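Local atomic coordinates of glutathione synthetase-like effector 30 (Gpa-GSS30-apo) (PDB entry 5OET), a protein that probably acts as a plant-parasitic nematode effector, having evolved from a housekeeping glutathione synthetase, the ATP-dependent ligase that joins gamma-glutamylcysteine to glycine. Residues A[115-119]-A[342-347]; A[164-170]-A[181-187]. All coordinates share one frame; numbering follows the deposited sequence.

Interaction 1 (A[115-119]-A[342-347]); sequences YFRAS and IFALSH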
loop_
_atom_site.group_PDB
_atom_site.type_symbol
_atom_site.label_atom_id
_atom_site.label_comp_id
_atom_site.label_asym_id
_atom_site.label_seq_id
_atom_site.Cartn_x
_atom_site.Cartn_y
_atom_site.Cartn_z
ATOM N N TYR A 115 3.982 9.205 -33.672
ATOM C CA TYR A 115 2.585 8.822 -33.569
ATOM C C TYR A 115 1.674 10.032 -33.358
ATOM O O TYR A 115 0.535 10.033 -33.822
ATOM C CB TYR A 115 2.389 7.790 -32.454
ATOM C CG TYR A 115 2.850 6.429 -32.863
ATOM C CD1 TYR A 115 2.035 5.599 -33.600
ATOM C CD2 TYR A 115 4.117 5.985 -32.537
ATOM C CE1 TYR A 115 2.468 4.349 -33.999
ATOM C CE2 TYR A 115 4.570 4.738 -32.929
ATOM C CZ TYR A 115 3.744 3.924 -33.656
ATOM O OH TYR A 115 4.218 2.698 -34.026
ATOM N N PHE A 116 2.171 11.064 -32.678
ATOM C CA PHE A 116 1.426 12.305 -32.536
ATOM C C PHE A 116 1.164 12.955 -33.884
ATOM O O PHE A 116 0.049 13.310 -34.179
ATOM C CB PHE A 116 2.161 13.281 -31.616
ATOM C CG PHE A 116 1.487 14.614 -31.501
ATOM C CD1 PHE A 116 0.191 14.689 -31.032
ATOM C CD2 PHE A 116 2.129 15.784 -31.891
ATOM C CE1 PHE A 116 -0.459 15.910 -30.946
ATOM C CE2 PHE A 116 1.500 17.004 -31.785
ATOM C CZ PHE A 116 0.200 17.069 -31.319
ATOM N N ARG A 117 2.204 13.086 -34.694
ATOM C CA ARG A 117 2.131 13.722 -36.018
ATOM C C ARG A 117 1.355 12.910 -37.045
ATOM O O ARG A 117 0.651 13.471 -37.878
ATOM C CB ARG A 117 3.532 14.001 -36.534
ATOM C CG ARG A 117 4.236 15.086 -35.747
ATOM C CD ARG A 117 5.703 15.234 -36.146
ATOM N NE ARG A 117 6.428 16.086 -35.209
ATOM C CZ ARG A 117 7.717 16.424 -35.306
ATOM N NH1 ARG A 117 8.471 15.988 -36.314
ATOM N NH2 ARG A 117 8.263 17.212 -34.376
ATOM N N ALA A 118 1.489 11.595 -36.990
ATOM C CA ALA A 118 0.617 10.706 -37.758
ATOM C C ALA A 118 -0.853 10.847 -37.366
ATOM O O ALA A 118 -1.725 10.757 -38.213
ATOM C CB ALA A 118 1.047 9.272 -37.574
ATOM N N SER A 119 -1.112 11.053 -36.079
ATOM C CA SER A 119 -2.469 11.268 -35.560
ATOM C C SER A 119 -3.088 12.615 -35.939
ATOM O O SER A 119 -4.308 12.735 -35.999
ATOM C CB SER A 119 -2.484 11.082 -34.043
ATOM O OG SER A 119 -2.052 9.771 -33.717
ATOM N N ILE A 342 -8.977 9.354 -32.426
ATOM C CA ILE A 342 -8.073 9.306 -33.596
ATOM C C ILE A 342 -6.776 8.529 -33.339
ATOM O O ILE A 342 -6.240 7.888 -34.252
ATOM C CB ILE A 342 -7.758 10.727 -34.139
ATOM C CG1 ILE A 342 -6.988 10.675 -35.456
ATOM C CG2 ILE A 342 -6.955 11.555 -33.147
ATOM C CD1 ILE A 342 -7.735 10.012 -36.580
ATOM N N PHE A 343 -6.296 8.560 -32.092
ATOM C CA PHE A 343 -5.053 7.877 -31.732
ATOM C C PHE A 343 -5.190 6.370 -31.737
ATOM O O PHE A 343 -4.195 5.675 -31.966
ATOM C CB PHE A 343 -4.542 8.353 -30.380
ATOM C CG PHE A 343 -3.873 9.683 -30.435
ATOM C CD1 PHE A 343 -4.611 10.827 -30.596
ATOM C CD2 PHE A 343 -2.513 9.787 -30.349
ATOM C CE1 PHE A 343 -4.007 12.066 -30.645
ATOM C CE2 PHE A 343 -1.899 11.018 -30.394
ATOM C CZ PHE A 343 -2.647 12.163 -30.551
ATOM N N ALA A 344 -6.399 5.864 -31.499
ATOM C CA ALA A 344 -6.662 4.431 -31.634
ATOM C C ALA A 344 -6.425 3.928 -33.061
ATOM O O ALA A 344 -5.986 2.791 -33.241
ATOM C CB ALA A 344 -8.080 4.100 -31.202
ATOM N N LEU A 345 -6.723 4.767 -34.056
ATOM C CA LEU A 345 -6.437 4.458 -35.457
ATOM C C LEU A 345 -4.910 4.468 -35.758
ATOM O O LEU A 345 -4.409 3.635 -36.514
ATOM C CB LEU A 345 -7.194 5.440 -36.371
ATOM C CG LEU A 345 -7.275 5.137 -37.867
ATOM C CD1 LEU A 345 -7.933 3.798 -38.140
ATOM C CD2 LEU A 345 -8.035 6.242 -38.580
ATOM N N SER A 346 -4.171 5.387 -35.147
ATOM C CA SER A 346 -2.718 5.445 -35.356
ATOM C C SER A 346 -1.924 4.415 -34.541
ATOM O O SER A 346 -0.702 4.371 -34.649
ATOM C CB SER A 346 -2.179 6.861 -35.076
ATOM O OG SER A 346 -1.975 7.093 -33.693
ATOM N N HIS A 347 -2.587 3.603 -33.722
ATOM C CA HIS A 347 -1.887 2.573 -32.936
ATOM C C HIS A 347 -2.351 1.154 -33.252
ATOM O O HIS A 347 -2.057 0.210 -32.526
ATOM C CB HIS A 347 -2.033 2.879 -31.445
ATOM C CG HIS A 347 -1.221 4.048 -30.997
ATOM N ND1 HIS A 347 -1.429 5.326 -31.471
ATOM C CD2 HIS A 347 -0.189 4.127 -30.130
ATOM C CE1 HIS A 347 -0.565 6.146 -30.901
ATOM N NE2 HIS A 347 0.203 5.441 -30.086
#
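Ser119 and Ser346 meet through their hydroxyls at the centre of this contact, where the C-terminal turn of helix 98-119 lies against the short helical stretch 342-345 and the residues after it. Ser119 OG and Ser346 OG lie 2.7 Å apart, and the proton of Ser346 may bridge them, though it has another acceptor in reach. Ser119 OG donates to Tyr115 O at 2.6 Å, a bond its side chain can make because OG lies beside the backbone N (chi1 -59°). Tyr115 O thus accepts twice, from Ser119 N and Ser119 OG, which approach from opposite faces of its carbonyl plane.

The tightly packed, buried part comprises Ser119, Phe116, Phe343, Tyr115 and Ser346. Ser119 CB makes a CH-pi contact over the face of the Phe343 ring, 3.6 Å from the centroid and 11° off the normal. The rim of that ring, at CZ, meets Phe116 CD1 at 3.8 Å, each atom near the plane of the other ring. Phe163 of strand 160-173 touches both phenylalanines and Tyr115. Tyr115 turns its ring edge to Ser346 O, in plane with CD1 3.2 Å away.

The looser margin is formed by partly exposed residues. Ile342 brings CG1 to Ser119 O at 3.4 Å, and its side chain also touches helices 122-127 and 141-150. Tyr115 CD1 lies over one face of the His347 imidazole, the two rings meeting obliquely. His347 ND1 donates to Phe343 O at 2.8 Å, bent to 130°, and is in hydrogen-bonding range of Ser346 OG, where either could donate; NE2 bonds to Gln165 of strand 160-173.

Tyr115 O, Ser119 OG, Ser346 OG and His347 ND1 thus form a chain of close polar contacts, which gives two buried hydroxyls partners inside an aromatic surround and probably helps fix the imidazole's rotation.

Interaction 2 (A[164-170]-A[181-187]); sequences CQRADYM and LKQVEVN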
loop_
_atom_site.group_PDB
_atom_site.type_symbol
_atom_site.label_atom_id
_atom_site.label_comp_id
_atom_site.label_asym_id
_atom_site.label_seq_id
_atom_site.Cartn_x
_atom_site.Cartn_y
_atom_site.Cartn_z
ATOM N N CYS A 164 -0.311 9.879 -23.928
ATOM C CA CYS A 164 0.595 9.058 -23.128
ATOM C C CYS A 164 0.756 7.718 -23.851
ATOM O O CYS A 164 -0.220 7.138 -24.332
ATOM C CB CYS A 164 0.061 8.839 -21.694
ATOM S SG CYS A 164 0.173 10.244 -20.513
ATOM N N GLN A 165 2.001 7.239 -23.917
ATOM C CA GLN A 165 2.352 6.040 -24.667
ATOM C C GLN A 165 3.202 5.134 -23.812
ATOM O O GLN A 165 3.945 5.612 -22.970
ATOM C CB GLN A 165 3.118 6.435 -25.919
ATOM C CG GLN A 165 3.064 5.468 -27.094
ATOM C CD GLN A 165 3.939 5.938 -28.246
ATOM O OE1 GLN A 165 5.144 6.077 -28.091
ATOM N NE2 GLN A 165 3.334 6.200 -29.403
ATOM N N ARG A 166 3.039 3.825 -24.008
ATOM C CA ARG A 166 3.980 2.820 -23.518
ATOM C C ARG A 166 4.466 2.036 -24.726
ATOM O O ARG A 166 3.676 1.376 -25.376
ATOM C CB ARG A 166 3.335 1.891 -22.477
ATOM C CG ARG A 166 4.363 1.271 -21.509
ATOM C CD ARG A 166 3.766 0.224 -20.573
ATOM N NE ARG A 166 3.284 -0.946 -21.317
ATOM C CZ ARG A 166 2.103 -1.563 -21.174
ATOM N NH1 ARG A 166 1.194 -1.169 -20.266
ATOM N NH2 ARG A 166 1.826 -2.594 -21.962
ATOM N N ALA A 167 5.752 2.150 -25.037
ATOM C CA ALA A 167 6.414 1.340 -26.077
ATOM C C ALA A 167 7.048 0.140 -25.399
ATOM O O ALA A 167 7.762 0.320 -24.416
ATOM C CB ALA A 167 7.495 2.153 -26.768
ATOM N N ASP A 168 6.794 -1.065 -25.908
ATOM C CA ASP A 168 7.381 -2.286 -25.368
ATOM C C ASP A 168 8.556 -2.822 -26.227
ATOM O O ASP A 168 8.526 -2.775 -27.446
ATOM C CB ASP A 168 6.294 -3.343 -25.182
ATOM C CG ASP A 168 5.253 -2.939 -24.119
ATOM O OD1 ASP A 168 5.509 -2.011 -23.320
ATOM O OD2 ASP A 168 4.160 -3.537 -24.077
ATOM N N TYR A 169 9.592 -3.324 -25.561
ATOM C CA TYR A 169 10.796 -3.818 -26.204
ATOM C C TYR A 169 11.238 -5.187 -25.679
ATOM O O TYR A 169 10.951 -5.554 -24.544
ATOM C CB TYR A 169 11.917 -2.809 -26.007
ATOM C CG TYR A 169 11.617 -1.437 -26.601
ATOM C CD1 TYR A 169 10.961 -0.481 -25.858
ATOM C CD2 TYR A 169 12.024 -1.095 -27.910
ATOM C CE1 TYR A 169 10.707 0.773 -26.382
ATOM C CE2 TYR A 169 11.773 0.159 -28.445
ATOM C CZ TYR A 169 11.111 1.095 -27.678
ATOM O OH TYR A 169 10.821 2.356 -28.158
ATOM N N MET A 170 11.915 -5.931 -26.548
ATOM C CA MET A 170 12.567 -7.200 -26.238
ATOM C C MET A 170 14.036 -6.993 -26.591
ATOM O O MET A 170 14.331 -6.419 -27.635
ATOM C CB MET A 170 11.991 -8.327 -27.116
ATOM C CG MET A 170 11.589 -9.602 -26.386
ATOM S SD MET A 170 9.799 -9.816 -26.090
ATOM C CE MET A 170 9.807 -10.909 -24.665
ATOM N N LEU A 181 18.139 -4.171 -29.304
ATOM C CA LEU A 181 16.834 -3.688 -28.885
ATOM C C LEU A 181 15.875 -3.769 -30.071
ATOM O O LEU A 181 16.193 -3.263 -31.159
ATOM C CB LEU A 181 16.940 -2.242 -28.391
ATOM C CG LEU A 181 15.695 -1.643 -27.704
ATOM C CD1 LEU A 181 15.414 -2.315 -26.369
ATOM C CD2 LEU A 181 15.854 -0.137 -27.517
ATOM N N LYS A 182 14.719 -4.411 -29.863
ATOM C CA LYS A 182 13.661 -4.466 -30.880
ATOM C C LYS A 182 12.264 -4.259 -30.290
ATOM O O LYS A 182 11.887 -4.884 -29.311
ATOM C CB LYS A 182 13.756 -5.769 -31.684
ATOM C CG LYS A 182 14.926 -5.761 -32.673
ATOM C CD LYS A 182 14.567 -6.260 -34.075
ATOM C CE LYS A 182 15.601 -5.853 -35.124
ATOM N NZ LYS A 182 15.789 -4.371 -35.203
ATOM N N GLN A 183 11.491 -3.376 -30.909
ATOM C CA GLN A 183 10.198 -2.942 -30.367
ATOM C C GLN A 183 9.081 -3.963 -30.630
ATOM O O GLN A 183 8.834 -4.358 -31.747
ATOM C CB GLN A 183 9.832 -1.592 -30.961
ATOM C CG GLN A 183 8.676 -0.909 -30.268
ATOM C CD GLN A 183 8.358 0.397 -30.927
ATOM O OE1 GLN A 183 7.756 0.427 -31.996
ATOM N NE2 GLN A 183 8.792 1.495 -30.309
ATOM N N VAL A 184 8.400 -4.385 -29.589
ATOM C CA VAL A 184 7.371 -5.413 -29.701
ATOM C C VAL A 184 6.018 -4.789 -30.049
ATOM O O VAL A 184 5.273 -5.360 -30.824
ATOM C CB VAL A 184 7.268 -6.216 -28.380
ATOM C CG1 VAL A 184 6.203 -7.302 -28.477
ATOM C CG2 VAL A 184 8.620 -6.819 -28.031
ATOM N N GLU A 185 5.714 -3.621 -29.479
ATOM C CA GLU A 185 4.369 -3.036 -29.515
ATOM C C GLU A 185 4.406 -1.573 -29.037
ATOM O O GLU A 185 5.335 -1.158 -28.346
ATOM C CB GLU A 185 3.444 -3.892 -28.610
ATOM C CG GLU A 185 2.020 -3.391 -28.310
ATOM C CD GLU A 185 1.098 -3.343 -29.538
ATOM O OE1 GLU A 185 -0.045 -3.866 -29.477
ATOM O OE2 GLU A 185 1.469 -2.750 -30.572
ATOM N N VAL A 186 3.412 -0.794 -29.454
ATOM C CA VAL A 186 3.086 0.500 -28.831
ATOM C C VAL A 186 1.627 0.506 -28.378
ATOM O O VAL A 186 0.755 -0.048 -29.036
ATOM C CB VAL A 186 3.356 1.719 -29.740
ATOM C CG1 VAL A 186 4.838 1.992 -29.808
ATOM C CG2 VAL A 186 2.810 1.532 -31.150
ATOM N N ASN A 187 1.396 1.120 -27.227
ATOM C CA ASN A 187 0.090 1.184 -26.594
ATOM C C ASN A 187 -0.205 2.615 -26.197
ATOM O O ASN A 187 0.706 3.362 -25.824
ATOM C CB ASN A 187 0.083 0.335 -25.332
ATOM C CG ASN A 187 0.467 -1.090 -25.601
ATOM O OD1 ASN A 187 -0.284 -1.825 -26.241
ATOM N ND2 ASN A 187 1.656 -1.488 -25.127
#
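A classic beta bulge, with Val184 and Glu185 both facing Asp168, interrupts the antiparallel hairpin of strands 160-173 and 179-188. Asp168 N bonds to Glu185 O at 2.8 Å, whereas Asp168 O takes Val184 N from above its carbonyl plane. Regular hydrogen-bonded pairs, Arg166 with Asn187 and Met170 with Lys182, lie on either side of the bulge.

On one face of the sheet, Gln183 lies across the Tyr169 ring. Its chain is extended, with CG anti to the backbone N (chi1 -168°), which carries CG over the ring face and NE2 to Tyr169 OH, a hydrogen bond of 3.1 Å. Leu181 CD1 packs on Tyr169 CB at 3.6 Å, and Ala167 CB meets Val186 CG1 at 4.0 Å.

The opposite face is polar around Arg166. Within strand 164-170, its chain bends at chi3 and its guanidinium grips the Asp168 carboxylate side-on, NE to OD1 at 3.2 Å and NH2 to OD2, both on syn lone pairs. Across the strands, Asn187 lies alongside Arg166, its amide plane turned 55° from the guanidinium.

The two-nitrogen grip orients the carboxylate edge-to-edge with the guanidinium, its oxygens in the guanidinium plane, and would partly offset repulsion from nearby Glu474.

From the N terminus, helix 98-119 supplies the first half of interaction 1. The chain then runs through strand 160-173, turns back along strand 179-188 and so closes interaction 2 across only ten residues. Residues 342-347 arrive much later and close interaction 1 over 222 residues, so interaction 2 is nested within that loop. The centres are 15 Å apart, yet the two contacts touch: His347 NE2 and Gln165 NE2 form a probable hydrogen bond, and Tyr115 packs on Gln165 and Val186. Helix and late segment thus rest on the hairpin, whose first strand pairs with strand 469-484 and is joined to it by the Cys164-Cys480 disulfide.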